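Local coordinates for protein FMN reductase (NADPH) (Bacillus subtilis, PDB 3N2S) that reduces flavin mononucleotide, nitroaromatic compounds, quinones and azo dyes as an FMN-containing homodimer, drawing its electrons from NADPH, at residues 43-57 against 73-86. Residues are numbered along the deposited sequence; the frame is centred on the assembly and turned at random.
Sequences VQAYSIIGVSDPEKK and NGHFFVFCADLYRH
Strands 46-51 and 75-82 run antiparallel at the edge of this subunit's part of the nitroreductase sheet, from Tyr46 opposite Ala81 to Val51 opposite Phe76. Backbone bonds tie the pairs Ser47–Cys80 and Ile49–Val78 in both directions; at the far end Val51 N gives a short bond to Phe76 O (2.6 Å), while the return bond is weak. On one face Ile48 lies alongside Phe79, its CG1 3.6 Å from Phe79 CE1, while CG2, anti to the backbone N, meets Phe77 CD1 at 3.7 Å. Helix 24-35 packs against this face, with Leu30 on Phe77 and Ala34 on Ile48. Beyond the strand, helix 84-92 turns back onto the first segment. Asp82 accepts Arg85 N on OD1 as a helix cap and takes the Ser47 hydroxyl on the anti lone pair of OD2 (2.6 Å). Arg85 bends at chi3 (-60°) and grips Tyr46 O end-on, NH1 and NH2 each 3.0 Å from that one oxygen, which sits in the guanidinium plane. The next residue, His86, donates from NE2 in its ring plane to Val43 O, 2.7 Å away with an N-H...O angle of 165°. A strand of the second subunit pairs with Ile48 to Gly50. Both arginine nitrogens probably polarise the Tyr46 carbonyl; Asp82 on Ser47 and Arg85 on Tyr46 O join helix start to strand, and all three side chains bond onward to Tyr187, His183 and Ala180 of the second subunit, respectively Asp82, Ser47 and Arg85.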
ATOM      1  N   VAL A  43      -2.274  13.070   6.153  1.00 12.35           N
ATOM      2  CA  VAL A  43      -0.930  13.045   6.759  1.00 12.22           C
ATOM      3  C   VAL A  43       0.237  12.899   5.806  1.00 16.19           C
ATOM      4  O   VAL A  43       1.341  13.354   6.143  1.00 14.93           O
ATOM      5  CB  VAL A  43      -0.801  12.143   8.020  1.00 16.64           C
ATOM      6  CG1 VAL A  43      -1.942  12.400   9.000  1.00 17.01           C
ATOM      7  CG2 VAL A  43      -0.763  10.660   7.641  1.00 16.43           C
ATOM      8  N   GLN A  44       0.022  12.242   4.635  1.00 12.10           N
ATOM      9  CA  GLN A  44       1.056  12.015   3.608  1.00 12.24           C
ATOM     10  C   GLN A  44       2.342  11.490   4.277  1.00 16.65           C
ATOM     11  O   GLN A  44       3.419  12.078   4.138  1.00 15.57           O
ATOM     12  CB  GLN A  44       1.318  13.316   2.802  1.00 13.02           C
ATOM     13  CG  GLN A  44       0.089  13.815   2.055  1.00 14.43           C
ATOM     14  CD  GLN A  44       0.169  15.288   1.691  1.00 19.49           C
ATOM     15  OE1 GLN A  44       0.776  15.672   0.704  1.00 12.97           O
ATOM     16  NE2 GLN A  44      -0.500  16.128   2.437  1.00 12.66           N
ATOM     17  N   ALA A  45       2.191  10.396   5.038  1.00 13.71           N
ATOM     18  CA  ALA A  45       3.244   9.837   5.899  1.00 14.21           C
ATOM     19  C   ALA A  45       4.321   9.020   5.170  1.00 14.78           C
ATOM     20  O   ALA A  45       4.644   7.910   5.571  1.00 13.57           O
ATOM     21  CB  ALA A  45       2.620   9.047   7.044  1.00 14.61           C
ATOM     22  N   TYR A  46       4.914   9.612   4.133  1.00 11.89           N
ATOM     23  CA  TYR A  46       5.942   8.931   3.347  1.00 11.42           C
ATOM     24  C   TYR A  46       6.940   9.901   2.739  1.00 15.82           C
ATOM     25  O   TYR A  46       6.683  11.108   2.638  1.00 17.15           O
ATOM     26  CB  TYR A  46       5.283   8.069   2.227  1.00 13.53           C
ATOM     27  CG  TYR A  46       4.412   8.872   1.285  1.00 13.57           C
ATOM     28  CD1 TYR A  46       4.942   9.439   0.129  1.00 15.55           C
ATOM     29  CD2 TYR A  46       3.078   9.131   1.593  1.00 13.87           C
ATOM     30  CE1 TYR A  46       4.170  10.259  -0.690  1.00 16.67           C
ATOM     31  CE2 TYR A  46       2.292   9.940   0.779  1.00 14.31           C
ATOM     32  CZ  TYR A  46       2.843  10.506  -0.359  1.00 20.14           C
ATOM     33  OH  TYR A  46       2.062  11.300  -1.152  1.00 19.15           O
ATOM     34  N   SER A  47       8.064   9.349   2.278  1.00 11.87           N
ATOM     35  CA  SER A  47       9.105  10.026   1.529  1.00 11.40           C
ATOM     36  C   SER A  47       9.583   9.103   0.444  1.00 14.09           C
ATOM     37  O   SER A  47       9.448   7.878   0.557  1.00 13.02           O
ATOM     38  CB  SER A  47      10.262  10.457   2.430  1.00 12.51           C
ATOM     39  OG  SER A  47       9.985  11.767   2.892  1.00 17.10           O
ATOM     40  N   ILE A  48      10.071   9.693  -0.654  1.00  9.94           N
ATOM     41  CA  ILE A  48      10.569   8.960  -1.814  1.00  8.46           C
ATOM     42  C   ILE A  48      11.995   9.409  -2.051  1.00 15.38           C
ATOM     43  O   ILE A  48      12.234  10.599  -2.266  1.00 16.61           O
ATOM     44  CB  ILE A  48       9.676   9.200  -3.061  1.00 10.37           C
ATOM     45  CG1 ILE A  48       8.180   8.916  -2.769  1.00 10.74           C
ATOM     46  CG2 ILE A  48      10.197   8.401  -4.273  1.00 10.17           C
ATOM     47  CD1 ILE A  48       7.176   9.472  -3.845  1.00 14.23           C
ATOM     48  N   ILE A  49      12.947   8.477  -1.999  1.00 11.45           N
ATOM     49  CA  ILE A  49      14.343   8.843  -2.249  1.00 12.02           C
ATOM     50  C   ILE A  49      14.717   8.331  -3.639  1.00 15.42           C
ATOM     51  O   ILE A  49      14.703   7.124  -3.868  1.00 15.19           O
ATOM     52  CB  ILE A  49      15.314   8.350  -1.138  1.00 15.97           C
ATOM     53  CG1 ILE A  49      14.827   8.845   0.266  1.00 18.00           C
ATOM     54  CG2 ILE A  49      16.773   8.835  -1.435  1.00 15.38           C
ATOM     55  CD1 ILE A  49      15.497   8.238   1.400  1.00 21.44           C
ATOM     56  N   GLY A  50      15.029   9.253  -4.546  1.00 11.32           N
ATOM     57  CA  GLY A  50      15.453   8.919  -5.898  1.00 12.31           C
ATOM     58  C   GLY A  50      16.955   8.677  -5.920  1.00 20.60           C
ATOM     59  O   GLY A  50      17.750   9.599  -5.680  1.00 22.48           O
ATOM     60  N   VAL A  51      17.350   7.422  -6.158  1.00 16.40           N
ATOM     61  CA  VAL A  51      18.764   7.022  -6.131  1.00 16.92           C
ATOM     62  C   VAL A  51      19.342   6.922  -7.554  1.00 23.00           C
ATOM     63  O   VAL A  51      18.941   6.063  -8.349  1.00 23.30           O
ATOM     64  CB  VAL A  51      19.008   5.741  -5.285  1.00 19.74           C
ATOM     65  CG1 VAL A  51      20.512   5.498  -5.053  1.00 19.51           C
ATOM     66  CG2 VAL A  51      18.277   5.823  -3.941  1.00 18.78           C
ATOM     67  N   SER A  52      20.246   7.861  -7.875  1.00 19.80           N
ATOM     68  CA  SER A  52      20.932   7.915  -9.164  1.00 19.30           C
ATOM     69  C   SER A  52      22.460   7.759  -8.987  1.00 23.00           C
ATOM     70  O   SER A  52      23.141   7.432  -9.951  1.00 24.18           O
ATOM     71  CB  SER A  52      20.588   9.198  -9.915  1.00 23.50           C
ATOM     72  OG  SER A  52      21.014  10.332  -9.182  1.00 30.95           O
ATOM     73  N   ASP A  53      22.981   7.953  -7.764  1.00 19.23           N
ATOM     74  CA  ASP A  53      24.415   7.808  -7.473  1.00 19.18           C
ATOM     75  C   ASP A  53      24.850   6.335  -7.708  1.00 23.28           C
ATOM     76  O   ASP A  53      24.338   5.440  -7.028  1.00 22.25           O
ATOM     77  CB  ASP A  53      24.760   8.257  -6.042  1.00 21.17           C
ATOM     78  CG  ASP A  53      26.242   8.099  -5.679  1.00 31.29           C
ATOM     79  OD1 ASP A  53      27.054   8.947  -6.108  1.00 35.68           O
ATOM     80  OD2 ASP A  53      26.589   7.104  -5.030  1.00 28.43           O
ATOM     81  N   PRO A  54      25.748   6.080  -8.701  1.00 20.95           N
ATOM     82  CA  PRO A  54      26.183   4.699  -8.996  1.00 19.72           C
ATOM     83  C   PRO A  54      26.628   3.889  -7.784  1.00 20.02           C
ATOM     84  O   PRO A  54      26.227   2.740  -7.659  1.00 19.17           O
ATOM     85  CB  PRO A  54      27.323   4.910 -10.007  1.00 21.41           C
ATOM     86  CG  PRO A  54      26.924   6.130 -10.730  1.00 26.23           C
ATOM     87  CD  PRO A  54      26.406   7.035  -9.624  1.00 22.38           C
ATOM     88  N   GLU A  55      27.394   4.491  -6.868  1.00 16.61           N
ATOM     89  CA  GLU A  55      27.838   3.774  -5.667  1.00 17.16           C
ATOM     90  C   GLU A  55      26.682   3.376  -4.772  1.00 19.94           C
ATOM     91  O   GLU A  55      26.667   2.255  -4.274  1.00 19.53           O
ATOM     92  CB  GLU A  55      28.938   4.533  -4.885  1.00 18.40           C
ATOM     93  CG  GLU A  55      29.438   3.841  -3.611  1.00 26.56           C
ATOM     94  CD  GLU A  55      29.890   2.379  -3.623  1.00 34.80           C
ATOM     95  OE1 GLU A  55      30.126   1.831  -4.719  1.00 27.79           O
ATOM     96  OE2 GLU A  55      30.018   1.781  -2.532  1.00 31.63           O
ATOM     97  N   LYS A  56      25.713   4.276  -4.566  1.00 16.16           N
ATOM     98  CA  LYS A  56      24.543   3.953  -3.723  1.00 14.61           C
ATOM     99  C   LYS A  56      23.634   2.909  -4.376  1.00 18.07           C
ATOM    100  O   LYS A  56      23.155   2.016  -3.684  1.00 17.76           O
ATOM    101  CB  LYS A  56      23.746   5.219  -3.374  1.00 14.97           C
ATOM    102  CG  LYS A  56      24.551   6.197  -2.511  1.00 16.33           C
ATOM    103  CD  LYS A  56      23.716   7.416  -2.086  1.00 20.97           C
ATOM    104  CE  LYS A  56      24.541   8.382  -1.255  1.00 17.29           C
ATOM    105  NZ  LYS A  56      25.010   7.766  -0.002  1.00 13.23           N
ATOM    106  N   LYS A  57      23.409   2.994  -5.698  1.00 16.59           N
ATOM    107  CA  LYS A  57      22.579   2.010  -6.426  1.00 16.29           C
ATOM    108  C   LYS A  57      23.214   0.629  -6.293  1.00 19.04           C
ATOM    109  O   LYS A  57      22.505  -0.355  -6.073  1.00 16.41           O
ATOM    110  CB  LYS A  57      22.461   2.384  -7.917  1.00 18.08           C
ATOM    111  CG  LYS A  57      21.504   3.548  -8.205  1.00 20.38           C
ATOM    112  CD  LYS A  57      21.440   3.914  -9.695  1.00 24.90           C
ATOM    113  CE  LYS A  57      20.422   3.064 -10.426  1.00 23.23           C
ATOM    114  NZ  LYS A  57      19.895   3.683 -11.683  1.00 22.24           N
ATOM    115  N   ASN A  73      18.874   0.417 -14.468  1.00 20.06           N
ATOM    116  CA  ASN A  73      17.489   0.863 -14.694  1.00 19.78           C
ATOM    117  C   ASN A  73      17.500   2.353 -15.085  1.00 23.22           C
ATOM    118  O   ASN A  73      18.567   2.956 -15.150  1.00 23.20           O
ATOM    119  CB  ASN A  73      16.620   0.594 -13.420  1.00 19.15           C
ATOM    120  CG  ASN A  73      17.167   1.216 -12.159  1.00 22.45           C
ATOM    121  OD1 ASN A  73      17.613   2.366 -12.159  1.00 15.29           O
ATOM    122  ND2 ASN A  73      17.197   0.455 -11.067  1.00 13.42           N
ATOM    123  N   GLY A  74      16.331   2.938 -15.303  1.00 20.81           N
ATOM    124  CA  GLY A  74      16.190   4.352 -15.655  1.00 19.79           C
ATOM    125  C   GLY A  74      16.296   5.274 -14.455  1.00 22.58           C
ATOM    126  O   GLY A  74      16.667   6.447 -14.599  1.00 19.80           O
ATOM    127  N   HIS A  75      15.913   4.753 -13.258  1.00 17.66           N
ATOM    128  CA  HIS A  75      15.970   5.430 -11.950  1.00 17.00           C
ATOM    129  C   HIS A  75      15.583   4.429 -10.880  1.00 19.88           C
ATOM    130  O   HIS A  75      14.760   3.544 -11.154  1.00 19.30           O
ATOM    131  CB  HIS A  75      15.010   6.641 -11.893  1.00 17.59           C
ATOM    132  CG  HIS A  75      15.403   7.684 -10.878  1.00 21.02           C
ATOM    133  ND1 HIS A  75      16.659   8.265 -10.888  1.00 23.29           N
ATOM    134  CD2 HIS A  75      14.679   8.253  -9.887  1.00 23.68           C
ATOM    135  CE1 HIS A  75      16.669   9.139  -9.897  1.00 23.06           C
ATOM    136  NE2 HIS A  75      15.498   9.179  -9.277  1.00 23.69           N
ATOM    137  N   PHE A  76      16.150   4.569  -9.671  1.00 15.82           N
ATOM    138  CA  PHE A  76      15.785   3.703  -8.553  1.00 14.32           C
ATOM    139  C   PHE A  76      15.169   4.542  -7.435  1.00 18.40           C
ATOM    140  O   PHE A  76      15.837   5.423  -6.889  1.00 19.67           O
ATOM    141  CB  PHE A  76      16.972   2.862  -8.053  1.00 15.34           C
ATOM    142  CG  PHE A  76      16.597   1.805  -7.037  1.00 15.63           C
ATOM    143  CD1 PHE A  76      15.752   0.750  -7.382  1.00 17.00           C
ATOM    144  CD2 PHE A  76      17.097   1.853  -5.734  1.00 15.25           C
ATOM    145  CE1 PHE A  76      15.400  -0.215  -6.430  1.00 16.68           C
ATOM    146  CE2 PHE A  76      16.754   0.885  -4.798  1.00 16.88           C
ATOM    147  CZ  PHE A  76      15.920  -0.147  -5.156  1.00 14.48           C
ATOM    148  N   PHE A  77      13.892   4.297  -7.136  1.00 12.49           N
ATOM    149  CA  PHE A  77      13.166   5.014  -6.091  1.00 13.12           C
ATOM    150  C   PHE A  77      13.105   4.175  -4.822  1.00 16.98           C
ATOM    151  O   PHE A  77      12.864   2.976  -4.898  1.00 17.26           O
ATOM    152  CB  PHE A  77      11.731   5.346  -6.543  1.00 14.33           C
ATOM    153  CG  PHE A  77      11.603   6.231  -7.766  1.00 15.61           C
ATOM    154  CD1 PHE A  77      11.454   7.611  -7.634  1.00 17.84           C
ATOM    155  CD2 PHE A  77      11.542   5.678  -9.045  1.00 16.49           C
ATOM    156  CE1 PHE A  77      11.265   8.423  -8.761  1.00 18.08           C
ATOM    157  CE2 PHE A  77      11.391   6.498 -10.176  1.00 17.77           C
ATOM    158  CZ  PHE A  77      11.244   7.862 -10.022  1.00 16.65           C
ATOM    159  N   VAL A  78      13.293   4.804  -3.652  1.00 11.86           N
ATOM    160  CA  VAL A  78      13.143   4.084  -2.383  1.00 11.11           C
ATOM    161  C   VAL A  78      11.967   4.710  -1.643  1.00 13.49           C
ATOM    162  O   VAL A  78      12.005   5.908  -1.323  1.00 11.02           O
ATOM    163  CB  VAL A  78      14.427   3.972  -1.503  1.00 13.81           C
ATOM    164  CG1 VAL A  78      14.123   3.239  -0.186  1.00 11.95           C
ATOM    165  CG2 VAL A  78      15.547   3.263  -2.266  1.00 13.67           C
ATOM    166  N   PHE A  79      10.923   3.899  -1.374  1.00 10.16           N
ATOM    167  CA  PHE A  79       9.742   4.368  -0.654  1.00  9.92           C
ATOM    168  C   PHE A  79       9.943   4.161   0.817  1.00 13.98           C
ATOM    169  O   PHE A  79      10.273   3.050   1.240  1.00 12.50           O
ATOM    170  CB  PHE A  79       8.444   3.676  -1.151  1.00 11.18           C
ATOM    171  CG  PHE A  79       7.969   4.279  -2.448  1.00 12.56           C
ATOM    172  CD1 PHE A  79       6.947   5.223  -2.461  1.00 13.88           C
ATOM    173  CD2 PHE A  79       8.585   3.949  -3.656  1.00 13.97           C
ATOM    174  CE1 PHE A  79       6.539   5.819  -3.659  1.00 13.54           C
ATOM    175  CE2 PHE A  79       8.161   4.527  -4.856  1.00 15.60           C
ATOM    176  CZ  PHE A  79       7.143   5.465  -4.848  1.00 12.94           C
ATOM    177  N   CYS A  80       9.726   5.227   1.598  1.00 10.73           N
ATOM    178  CA  CYS A  80       9.889   5.176   3.062  1.00 11.29           C
ATOM    179  C   CYS A  80       8.630   5.549   3.773  1.00 12.77           C
ATOM    180  O   CYS A  80       7.988   6.519   3.374  1.00 12.68           O
ATOM    181  CB  CYS A  80      11.009   6.110   3.526  1.00 12.27           C
ATOM    182  SG  CYS A  80      12.586   5.890   2.684  1.00 16.25           S
ATOM    183  N   ALA A  81       8.370   4.894   4.931  1.00  9.17           N
ATOM    184  CA  ALA A  81       7.352   5.336   5.877  1.00  9.43           C
ATOM    185  C   ALA A  81       8.038   6.555   6.502  1.00 13.40           C
ATOM    186  O   ALA A  81       9.245   6.498   6.785  1.00 13.70           O
ATOM    187  CB  ALA A  81       7.094   4.256   6.928  1.00  9.65           C
ATOM    188  N   ASP A  82       7.334   7.688   6.611  1.00 11.76           N
ATOM    189  CA  ASP A  82       7.942   8.915   7.135  1.00 11.87           C
ATOM    190  C   ASP A  82       7.042   9.618   8.139  1.00 14.96           C
ATOM    191  O   ASP A  82       6.019  10.179   7.761  1.00 12.85           O
ATOM    192  CB  ASP A  82       8.328   9.886   5.978  1.00 12.74           C
ATOM    193  CG  ASP A  82       9.133  11.130   6.361  1.00 17.07           C
ATOM    194  OD1 ASP A  82       9.022  11.585   7.513  1.00 14.34           O
ATOM    195  OD2 ASP A  82       9.788  11.710   5.470  1.00 17.13           O
ATOM    196  N   LEU A  83       7.476   9.639   9.398  1.00 13.44           N
ATOM    197  CA  LEU A  83       6.809  10.377  10.483  1.00 12.56           C
ATOM    198  C   LEU A  83       7.762  11.445  11.047  1.00 17.72           C
ATOM    199  O   LEU A  83       7.422  12.186  11.981  1.00 16.83           O
ATOM    200  CB  LEU A  83       6.274   9.425  11.548  1.00 12.02           C
ATOM    201  CG  LEU A  83       5.101   8.524  11.076  1.00 16.18           C
ATOM    202  CD1 LEU A  83       4.754   7.469  12.079  1.00 16.94           C
ATOM    203  CD2 LEU A  83       3.870   9.348  10.704  1.00 18.65           C
ATOM    204  N   TYR A  84       8.950  11.541  10.440  1.00 15.55           N
ATOM    205  CA  TYR A  84       9.974  12.535  10.806  1.00 15.50           C
ATOM    206  C   TYR A  84       9.483  13.945  10.449  1.00 17.73           C
ATOM    207  O   TYR A  84       9.682  14.886  11.223  1.00 17.37           O
ATOM    208  CB  TYR A  84      11.288  12.209  10.110  1.00 17.05           C
ATOM    209  CG  TYR A  84      12.377  13.251  10.270  1.00 18.31           C
ATOM    210  CD1 TYR A  84      13.219  13.242  11.378  1.00 20.74           C
ATOM    211  CD2 TYR A  84      12.611  14.201   9.280  1.00 18.81           C
ATOM    212  CE1 TYR A  84      14.259  14.165  11.506  1.00 21.34           C
ATOM    213  CE2 TYR A  84      13.650  15.130   9.396  1.00 19.31           C
ATOM    214  CZ  TYR A  84      14.479  15.099  10.506  1.00 28.55           C
ATOM    215  OH  TYR A  84      15.487  16.028  10.636  1.00 29.60           O
ATOM    216  N   ARG A  85       8.822  14.081   9.282  1.00 15.04           N
ATOM    217  CA  ARG A  85       8.224  15.335   8.807  1.00 14.98           C
ATOM    218  C   ARG A  85       7.283  15.894   9.892  1.00 18.43           C
ATOM    219  O   ARG A  85       7.367  17.077  10.233  1.00 18.72           O
ATOM    220  CB  ARG A  85       7.428  15.048   7.516  1.00 16.60           C
ATOM    221  CG  ARG A  85       6.695  16.260   6.899  1.00 19.98           C
ATOM    222  CD  ARG A  85       5.972  15.922   5.597  1.00 14.97           C
ATOM    223  NE  ARG A  85       6.916  15.430   4.584  1.00 15.33           N
ATOM    224  CZ  ARG A  85       6.907  14.196   4.082  1.00 25.08           C
ATOM    225  NH1 ARG A  85       5.964  13.331   4.445  1.00 10.51           N
ATOM    226  NH2 ARG A  85       7.834  13.821   3.212  1.00 14.76           N
ATOM    227  N   HIS A  86       6.457  15.016  10.472  1.00 14.09           N
ATOM    228  CA  HIS A  86       5.462  15.303  11.511  1.00 14.30           C
ATOM    229  C   HIS A  86       6.155  15.638  12.838  1.00 18.03           C
ATOM    230  O   HIS A  86       5.772  16.606  13.497  1.00 16.32           O
ATOM    231  CB  HIS A  86       4.449  14.135  11.602  1.00 15.05           C
ATOM    232  CG  HIS A  86       3.976  13.714  10.236  1.00 18.29           C
ATOM    233  ND1 HIS A  86       4.764  12.919   9.402  1.00 20.63           N
ATOM    234  CD2 HIS A  86       2.874  14.090   9.553  1.00 20.13           C
ATOM    235  CE1 HIS A  86       4.098  12.818   8.261  1.00 19.89           C
ATOM    236  NE2 HIS A  86       2.949  13.495   8.312  1.00 20.26           N
TER